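Local coordinates for IclR family transcriptional regulator (Brucella abortus, PDB 5WHM), which probably represses transcription by binding operator DNA as a dimer through an N-terminal winged helix-turn-helix domain joined to an IclR-type C-terminal regulatory domain, at residues N97-I100 and R101-A104; L242-E245 and K246-D250; C35-P38 and T39-T42. One frame throughout, in Å; residues are numbered along the deposited sequence.

Contact 1: N97-I100 and R101-A104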
ATOM      1  N   ASN C  97       3.455   5.487  -6.798  1.00 22.33           N
ATOM      2  CA  ASN C  97       3.963   5.922  -8.101  1.00 19.72           C
ATOM      3  C   ASN C  97       3.345   7.242  -8.535  1.00 26.64           C
ATOM      4  O   ASN C  97       3.087   7.455  -9.718  1.00 25.09           O
ATOM      5  CB  ASN C  97       3.723   4.855  -9.177  1.00 23.64           C
ATOM      6  CG  ASN C  97       4.635   3.648  -8.994  1.00 29.76           C
ATOM      7  OD1 ASN C  97       5.847   3.797  -8.844  1.00 27.07           O
ATOM      8  ND2 ASN C  97       4.056   2.448  -8.993  1.00 27.73           N
ATOM      9  N   LEU C  98       3.162   8.180  -7.598  1.00 27.43           N
ATOM     10  CA  LEU C  98       2.621   9.491  -7.954  1.00 27.21           C
ATOM     11  C   LEU C  98       3.504  10.163  -8.987  1.00 26.23           C
ATOM     12  O   LEU C  98       4.735  10.091  -8.913  1.00 31.50           O
ATOM     13  CB  LEU C  98       2.528  10.382  -6.714  1.00 25.17           C
ATOM     14  CG  LEU C  98       1.558   9.859  -5.664  1.00 31.51           C
ATOM     15  CD1 LEU C  98       1.765  10.685  -4.384  1.00 35.95           C
ATOM     16  CD2 LEU C  98       0.129  10.004  -6.182  1.00 31.44           C
HETATM   17  N   MSE C  99       2.895  10.834  -9.955  0.56 27.71           N
HETATM   18  CA  MSE C  99       3.710  11.384 -11.046  0.56 33.67           C
HETATM   19  C   MSE C  99       4.654  12.519 -10.585  0.56 35.28           C
HETATM   20  O   MSE C  99       5.667  12.806 -11.245  0.56 33.61           O
HETATM   21  CB  MSE C  99       2.812  11.861 -12.189  0.56 43.03           C
HETATM   22  CG  MSE C  99       2.233  10.722 -13.048  0.56 50.41           C
HETATM   23 SE   MSE C  99       3.598   9.556 -13.879  0.56 63.04          SE
HETATM   24  CE  MSE C  99       4.613  10.905 -14.855  0.56 58.65           C
ATOM     25  N   ILE C 100       4.350  13.143  -9.440  1.00 30.38           N
ATOM     26  CA  ILE C 100       5.249  14.177  -8.937  1.00 33.76           C
ATOM     27  C   ILE C 100       6.627  13.603  -8.638  1.00 32.83           C
ATOM     28  O   ILE C 100       7.621  14.335  -8.683  1.00 33.67           O
ATOM     29  CB  ILE C 100       4.639  14.884  -7.697  1.00 29.87           C
ATOM     30  CG1 ILE C 100       5.525  16.086  -7.319  1.00 39.73           C
ATOM     31  CG2 ILE C 100       4.509  13.915  -6.525  1.00 25.04           C
ATOM     32  CD1 ILE C 100       4.810  17.146  -6.574  1.00 43.74           C
ATOM     33  N   ARG C 101       6.728  12.283  -8.402  1.00 26.69           N
ATOM     34  CA  ARG C 101       8.038  11.659  -8.197  1.00 29.64           C
ATOM     35  C   ARG C 101       8.981  11.887  -9.361  1.00 32.05           C
ATOM     36  O   ARG C 101      10.196  11.918  -9.156  1.00 33.74           O
ATOM     37  CB  ARG C 101       7.929  10.146  -7.969  1.00 31.66           C
ATOM     38  CG  ARG C 101       7.246   9.713  -6.683  1.00 32.87           C
ATOM     39  CD  ARG C 101       7.153   8.158  -6.659  1.00 26.73           C
ATOM     40  NE  ARG C 101       8.511   7.636  -6.684  1.00 26.49           N
ATOM     41  CZ  ARG C 101       8.885   6.479  -7.221  1.00 33.42           C
ATOM     42  NH1 ARG C 101       7.991   5.654  -7.800  1.00 27.39           N
ATOM     43  NH2 ARG C 101      10.166   6.155  -7.188  1.00 28.29           N
ATOM     44  N   THR C 102       8.477  11.994 -10.593  1.00 32.43           N
ATOM     45  CA  THR C 102       9.425  12.169 -11.692  1.00 36.93           C
ATOM     46  C   THR C 102      10.098  13.537 -11.657  1.00 38.18           C
ATOM     47  O   THR C 102      11.179  13.700 -12.227  1.00 39.40           O
ATOM     48  CB  THR C 102       8.748  11.964 -13.051  1.00 39.37           C
ATOM     49  OG1 THR C 102       7.855  13.056 -13.308  1.00 42.67           O
ATOM     50  CG2 THR C 102       7.969  10.607 -13.083  1.00 34.15           C
ATOM     51  N   VAL C 103       9.483  14.527 -11.023  1.00 40.25           N
ATOM     52  CA  VAL C 103      10.146  15.814 -10.807  1.00 43.10           C
ATOM     53  C   VAL C 103      10.917  15.819  -9.497  1.00 40.63           C
ATOM     54  O   VAL C 103      12.062  16.264  -9.438  1.00 38.73           O
ATOM     55  CB  VAL C 103       9.097  16.945 -10.830  1.00 48.44           C
ATOM     56  CG1 VAL C 103       9.701  18.246 -10.313  1.00 46.07           C
ATOM     57  CG2 VAL C 103       8.538  17.107 -12.227  1.00 52.87           C
ATOM     58  N   ALA C 104      10.295  15.330  -8.423  1.00 37.28           N
ATOM     59  CA  ALA C 104      10.888  15.477  -7.095  1.00 37.85           C
ATOM     60  C   ALA C 104      12.058  14.526  -6.894  1.00 36.62           C
ATOM     61  O   ALA C 104      13.092  14.920  -6.345  1.00 34.27           O
ATOM     62  CB  ALA C 104       9.836  15.236  -6.016  1.00 32.26           C
TER
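At the edge of the R101 guanidinium, in its plane, sits the side-chain oxygen of N97, with OD1 3.0 Å from NH1 and the amide and guanidinium planes 31° apart. The angle at the hydrogen is too poor for a hydrogen bond; both groups turn instead to the second subunit, N97 OD1 accepting from R145 N there and R101 NH1 donating to M143 O. R101 NE forms a salt bridge with D133 of its own chain. The R101 stem runs past the L98 carbonyl, CB lying 3.3 Å from L98 O, and a bend at chi3 (62°) brings the guanidinium round to N97.

A type I turn from L98 to R101 is closed by R101 N to L98 O (3.0 Å). M99 O then accepts twice, from T102 N and from T102 OG1, both at 3.0 Å; the hydroxyl lines up almost with the C=O direction, while the amide comes from above the carbonyl plane. I100 O likewise takes A104 N at 2.9 Å and V103 N at 3.0 Å. The type I turn thus runs directly into the first turn of helix 101-115 in the IclR C-terminal domain, with the N97 and R101 side chains at the boundary with the second subunit.

Contact 2: L242-E245 and K246-D250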
ATOM      1  N   LEU C 242      24.283  15.216  11.460  1.00 45.56           N
ATOM      2  CA  LEU C 242      23.495  16.392  11.082  1.00 45.84           C
ATOM      3  C   LEU C 242      23.236  17.235  12.320  1.00 44.59           C
ATOM      4  O   LEU C 242      22.124  17.242  12.854  1.00 42.86           O
ATOM      5  CB  LEU C 242      22.168  15.989  10.434  1.00 40.68           C
ATOM      6  CG  LEU C 242      22.242  15.234   9.106  1.00 43.08           C
ATOM      7  CD1 LEU C 242      20.870  14.699   8.727  1.00 38.02           C
ATOM      8  CD2 LEU C 242      22.765  16.157   8.017  1.00 41.78           C
ATOM      9  N   PRO C 243      24.246  17.949  12.813  1.00 48.44           N
ATOM     10  CA  PRO C 243      24.010  18.871  13.928  1.00 46.86           C
ATOM     11  C   PRO C 243      23.032  19.973  13.545  1.00 45.52           C
ATOM     12  O   PRO C 243      22.834  20.283  12.367  1.00 42.19           O
ATOM     13  CB  PRO C 243      25.405  19.447  14.214  1.00 49.34           C
ATOM     14  CG  PRO C 243      26.339  18.415  13.682  1.00 50.95           C
ATOM     15  CD  PRO C 243      25.678  17.843  12.482  1.00 45.93           C
ATOM     16  N   ARG C 244      22.439  20.589  14.578  1.00 46.53           N
ATOM     17  CA  ARG C 244      21.543  21.730  14.375  1.00 46.15           C
ATOM     18  C   ARG C 244      22.154  22.772  13.440  1.00 43.42           C
ATOM     19  O   ARG C 244      21.499  23.238  12.497  1.00 44.33           O
ATOM     20  CB  ARG C 244      21.200  22.356  15.733  1.00 50.91           C
ATOM     21  CG  ARG C 244      20.663  23.787  15.655  1.00 53.42           C
ATOM     22  CD  ARG C 244      20.357  24.358  17.040  1.00 53.71           C
ATOM     23  NE  ARG C 244      19.274  23.646  17.727  1.00 54.21           N
ATOM     24  CZ  ARG C 244      17.975  23.892  17.558  1.00 51.67           C
ATOM     25  NH1 ARG C 244      17.571  24.828  16.706  1.00 50.69           N
ATOM     26  NH2 ARG C 244      17.077  23.210  18.254  1.00 51.38           N
ATOM     27  N   GLU C 245      23.426  23.111  13.658  1.00 44.73           N
ATOM     28  CA  GLU C 245      24.078  24.144  12.854  1.00 48.79           C
ATOM     29  C   GLU C 245      24.137  23.770  11.368  1.00 50.45           C
ATOM     30  O   GLU C 245      23.888  24.613  10.495  1.00 44.36           O
ATOM     31  CB  GLU C 245      25.478  24.412  13.396  1.00 49.52           C
ATOM     32  CG  GLU C 245      26.320  25.254  12.454  1.00 51.31           C
ATOM     33  CD  GLU C 245      27.593  25.766  13.109  1.00 62.94           C
ATOM     34  OE1 GLU C 245      27.844  25.399  14.280  1.00 65.53           O
ATOM     35  OE2 GLU C 245      28.333  26.522  12.443  1.00 62.01           O
ATOM     36  N   LYS C 246      24.469  22.516  11.053  1.00 49.27           N
ATOM     37  CA  LYS C 246      24.426  22.082   9.658  1.00 50.50           C
ATOM     38  C   LYS C 246      23.010  22.177   9.076  1.00 44.87           C
ATOM     39  O   LYS C 246      22.828  22.573   7.916  1.00 43.64           O
ATOM     40  CB  LYS C 246      24.956  20.654   9.545  1.00 54.69           C
ATOM     41  CG  LYS C 246      25.225  20.201   8.117  1.00 59.33           C
ATOM     42  CD  LYS C 246      25.969  18.866   8.100  1.00 67.21           C
ATOM     43  CE  LYS C 246      26.705  18.639   6.773  1.00 73.53           C
ATOM     44  NZ  LYS C 246      27.559  19.801   6.379  1.00 77.60           N
ATOM     45  N   LEU C 247      21.990  21.808   9.850  1.00 38.36           N
ATOM     46  CA  LEU C 247      20.634  21.883   9.322  1.00 41.40           C
ATOM     47  C   LEU C 247      20.188  23.331   9.121  1.00 41.62           C
ATOM     48  O   LEU C 247      19.545  23.642   8.113  1.00 40.26           O
ATOM     49  CB  LEU C 247      19.666  21.135  10.240  1.00 40.26           C
ATOM     50  CG  LEU C 247      19.905  19.620  10.309  1.00 41.02           C
ATOM     51  CD1 LEU C 247      19.006  18.952  11.325  1.00 38.67           C
ATOM     52  CD2 LEU C 247      19.750  18.943   8.948  1.00 39.58           C
ATOM     53  N   GLU C 248      20.524  24.231  10.064  1.00 38.30           N
ATOM     54  CA  GLU C 248      20.054  25.614   9.983  1.00 41.78           C
ATOM     55  C   GLU C 248      20.786  26.404   8.897  1.00 45.02           C
ATOM     56  O   GLU C 248      20.187  27.257   8.227  1.00 43.69           O
ATOM     57  CB  GLU C 248      20.251  26.318  11.344  1.00 46.52           C
ATOM     58  CG  GLU C 248      19.421  25.710  12.487  1.00 45.60           C
ATOM     59  CD  GLU C 248      19.597  26.455  13.818  1.00 50.32           C
ATOM     60  OE1 GLU C 248      20.707  26.995  14.089  1.00 49.69           O
ATOM     61  OE2 GLU C 248      18.610  26.503  14.588  1.00 46.07           O
ATOM     62  N   ASP C 249      22.091  26.182   8.753  1.00 42.19           N
ATOM     63  CA  ASP C 249      22.910  26.995   7.862  1.00 44.35           C
ATOM     64  C   ASP C 249      23.052  26.412   6.456  1.00 50.27           C
ATOM     65  O   ASP C 249      23.363  27.156   5.517  1.00 50.83           O
ATOM     66  CB  ASP C 249      24.312  27.150   8.444  1.00 47.28           C
ATOM     67  CG  ASP C 249      24.340  27.998   9.728  1.00 57.68           C
ATOM     68  OD1 ASP C 249      23.273  28.465  10.214  1.00 58.07           O
ATOM     69  OD2 ASP C 249      25.460  28.189  10.242  1.00 57.44           O
ATOM     70  N   ASP C 250      22.878  25.101   6.298  1.00 45.01           N
ATOM     71  CA  ASP C 250      23.252  24.430   5.057  1.00 48.02           C
ATOM     72  C   ASP C 250      22.069  23.619   4.523  1.00 44.42           C
ATOM     73  O   ASP C 250      21.509  23.939   3.470  1.00 42.47           O
ATOM     74  CB  ASP C 250      24.495  23.543   5.296  1.00 53.14           C
ATOM     75  CG  ASP C 250      25.059  22.914   3.998  1.00 63.02           C
ATOM     76  OD1 ASP C 250      24.659  23.341   2.893  1.00 66.05           O
ATOM     77  OD2 ASP C 250      25.922  22.001   4.081  1.00 62.71           O
TER
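R244 sends CG anti to its own backbone N (chi1 161°) and then bends at chi3, whereas E248, one helical turn later, folds CG back beside its backbone N (chi1 -64°) and stays extended beyond it; the two chains cross and their charged ends meet. R244 NH1 donates to E248 OE2 at 2.9 Å in a salt bridge. The oxygen lies in the guanidinium plane, at its edge, yet NH1 comes to it from above the carboxylate plane, and the two planes stand 75° apart. Such a single-point approach differs from a two-pronged, coplanar pairing. Behind the polar ends the aliphatic stem also takes part, with R244 CG 3.4 Å from E248 CD.

This i to i+4 pair lies on the opening turns of helix 244-265, the long closing helix of the IclR C-terminal domain, with P243 at the N-cap position. The helical bonds begin here: L247 N to P243 O (3.1 Å), E248 N to R244 O (2.8 Å) and D249 N to E245 O (3.0 Å). R244 and E248 pack on L207 of strand 206-209, an outer strand of the six-stranded sheet within this chain, and L247 touches I209 there and V219 of strand 216-225.

On the buried side L242 CB meets L247 CD2 at 4.1 Å, while the L242 carbonyl accepts from N217 ND2. Farther round the helix the carboxylates of E245 and D249 come close, OE2 to OD2 4.0 Å, a like-charge approach that might raise the proton affinity of one of them. K246 NZ forms a salt bridge with D250 OD2; that same oxygen is hydrogen-bonded to Y114 OH, and D250 OD1 pairs with R254.

Contact 3: C35-P38 and T39-T42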
ATOM      1  N   CYS C  35      -7.447  -0.393  12.592  1.00 25.72           N
ATOM      2  CA  CYS C  35      -6.933  -0.928  13.854  1.00 28.55           C
ATOM      3  C   CYS C  35      -5.627  -1.672  13.657  1.00 30.39           C
ATOM      4  O   CYS C  35      -4.867  -1.834  14.611  1.00 26.49           O
ATOM      5  CB  CYS C  35      -7.938  -1.896  14.479  1.00 30.38           C
ATOM      6  SG  CYS C  35      -9.339  -1.070  15.187  1.00 30.93           S
ATOM      7  N   PHE C  36      -5.396  -2.186  12.450  1.00 24.16           N
ATOM      8  CA  PHE C  36      -4.193  -2.944  12.130  1.00 31.03           C
ATOM      9  C   PHE C  36      -3.086  -1.975  11.749  1.00 32.55           C
ATOM     10  O   PHE C  36      -3.298  -1.050  10.952  1.00 33.90           O
ATOM     11  CB  PHE C  36      -4.470  -3.941  11.000  1.00 21.55           C
ATOM     12  CG  PHE C  36      -5.493  -4.997  11.366  1.00 24.43           C
ATOM     13  CD1 PHE C  36      -6.843  -4.728  11.255  1.00 24.88           C
ATOM     14  CD2 PHE C  36      -5.099  -6.250  11.841  1.00 27.79           C
ATOM     15  CE1 PHE C  36      -7.804  -5.682  11.613  1.00 29.21           C
ATOM     16  CE2 PHE C  36      -6.043  -7.220  12.173  1.00 29.22           C
ATOM     17  CZ  PHE C  36      -7.400  -6.942  12.064  1.00 29.55           C
ATOM     18  N   THR C  37      -1.934  -2.129  12.381  1.00 27.21           N
ATOM     19  CA  THR C  37      -0.854  -1.201  12.089  1.00 27.12           C
ATOM     20  C   THR C  37       0.403  -2.002  11.802  1.00 26.75           C
ATOM     21  O   THR C  37       0.386  -3.228  11.972  1.00 30.62           O
ATOM     22  CB  THR C  37      -0.604  -0.234  13.270  1.00 31.86           C
ATOM     23  OG1 THR C  37       0.129  -0.930  14.278  1.00 32.47           O
ATOM     24  CG2 THR C  37      -1.897   0.319  13.859  1.00 34.71           C
ATOM     25  N   PRO C  38       1.520  -1.358  11.414  1.00 28.30           N
ATOM     26  CA  PRO C  38       2.771  -2.122  11.244  1.00 31.19           C
ATOM     27  C   PRO C  38       3.223  -2.869  12.492  1.00 34.97           C
ATOM     28  O   PRO C  38       3.926  -3.877  12.363  1.00 35.16           O
ATOM     29  CB  PRO C  38       3.796  -1.050  10.824  1.00 31.29           C
ATOM     30  CG  PRO C  38       2.923   0.035  10.155  1.00 31.84           C
ATOM     31  CD  PRO C  38       1.677   0.055  10.993  1.00 32.88           C
ATOM     32  N   THR C  39       2.846  -2.431  13.692  1.00 36.24           N
ATOM     33  CA  THR C  39       3.281  -3.115  14.905  1.00 36.83           C
ATOM     34  C   THR C  39       2.139  -3.806  15.654  1.00 35.09           C
ATOM     35  O   THR C  39       2.376  -4.376  16.725  1.00 40.27           O
ATOM     36  CB  THR C  39       3.991  -2.137  15.861  1.00 37.26           C
ATOM     37  OG1 THR C  39       3.103  -1.054  16.139  1.00 40.71           O
ATOM     38  CG2 THR C  39       5.288  -1.612  15.262  1.00 37.51           C
ATOM     39  N   GLU C  40       0.918  -3.769  15.134  1.00 36.10           N
ATOM     40  CA  GLU C  40      -0.223  -4.503  15.692  1.00 36.26           C
ATOM     41  C   GLU C  40      -0.817  -5.305  14.542  1.00 32.15           C
ATOM     42  O   GLU C  40      -1.705  -4.827  13.835  1.00 29.64           O
ATOM     43  CB  GLU C  40      -1.243  -3.577  16.317  1.00 41.02           C
ATOM     44  CG  GLU C  40      -0.822  -3.116  17.711  1.00 52.12           C
ATOM     45  CD  GLU C  40      -1.960  -2.461  18.468  1.00 59.73           C
ATOM     46  OE1 GLU C  40      -2.226  -1.272  18.191  1.00 64.39           O
ATOM     47  OE2 GLU C  40      -2.596  -3.135  19.317  1.00 59.13           O
ATOM     48  N   ASN C  41      -0.308  -6.517  14.336  1.00 29.41           N
ATOM     49  CA  ASN C  41      -0.598  -7.207  13.082  1.00 27.68           C
ATOM     50  C   ASN C  41      -1.749  -8.193  13.192  1.00 30.78           C
ATOM     51  O   ASN C  41      -2.274  -8.612  12.155  1.00 28.71           O
ATOM     52  CB  ASN C  41       0.634  -7.974  12.583  1.00 28.15           C
ATOM     53  CG  ASN C  41       1.908  -7.131  12.624  1.00 35.57           C
ATOM     54  OD1 ASN C  41       2.124  -6.269  11.764  1.00 36.86           O
ATOM     55  ND2 ASN C  41       2.749  -7.376  13.620  1.00 37.21           N
ATOM     56  N   THR C  42      -2.119  -8.584  14.413  1.00 28.37           N
ATOM     57  CA  THR C  42      -3.032  -9.692  14.687  1.00 30.02           C
ATOM     58  C   THR C  42      -4.013  -9.225  15.748  1.00 29.12           C
ATOM     59  O   THR C  42      -3.592  -8.829  16.835  1.00 36.53           O
ATOM     60  CB  THR C  42      -2.263 -10.928  15.181  1.00 31.80           C
ATOM     61  OG1 THR C  42      -1.352 -11.364  14.161  1.00 31.78           O
ATOM     62  CG2 THR C  42      -3.211 -12.074  15.497  1.00 34.06           C
TER
HETATM   63  O   HOH W   1      -4.394  -0.023  16.651  1.00 37.82           O
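The hydroxyl oxygen of T37 is held by two backbone amides: T39 N donates to OG1 at 3.2 Å, and E40 N reaches the same atom at 3.1 Å in a weak bond bent to 126°. The first of these, from the amide of residue i+2 to the side-chain oxygen of residue i, defines an ST turn, and it is superposed on a type I beta turn from T37 to E40, in the loop between helices 24-33 and 45-52 of the winged helix-turn-helix domain. The T37 rotamer accounts for the grip: chi1 of 78° tucks OG1 between the backbone N and the carbonyl carbon, on the side where the turn amides point.

Two backbone bonds tie the ends of the turn. T37 N donates to E40 O at 3.1 Å, a fairly straight bond at 160°, while E40 N to T37 O is longer, at 3.3 Å, and its donor stands above the carbonyl plane. E40 N therefore has both T37 oxygens as acceptors, with the longer bond going to the carbonyl.

On the buried side F36 lies between the turn and its neighbours: its ring packs on I48 of helix 45-52 and on Y81 and L83 of wing strand 81-83. The E40 carbonyl that receives T37 N also takes a CA-H...O contact from F36, and N41 O approaches the edge of the ring, in its plane, 3.7 Å from CD2. P38 packs on Y92 of the second subunit.

The E40 carboxylate has partners beyond the turn. Its OE2 forms a salt bridge with K51 of helix 45-52, and a water bridges the start of the loop to the other oxygen, donating to C35 O at 2.8 Å and to E40 OE1 at 2.9 Å.

How the contacts relate
Along the chain the order is contact 3, contact 1, contact 2. Contact 3 belongs to the winged helix-turn-helix domain; the other two share the C-terminal IclR domain, contact 1 at the start of helix 101-115 and contact 2 at the start of helix 244-265. The centres of contact 1 and contact 2 lie about 27 Å apart, those of contact 1 and contact 3 about 29 Å, and those of contact 2 and contact 3 about 36 Å; none touch. Contacts 1 and 3 both reach the second subunit, and N41 of contact 3 packs on that subunit's N97. In the dimer the DNA-binding domain of one chain therefore packs near the segment of the other that leads into helix 101-115.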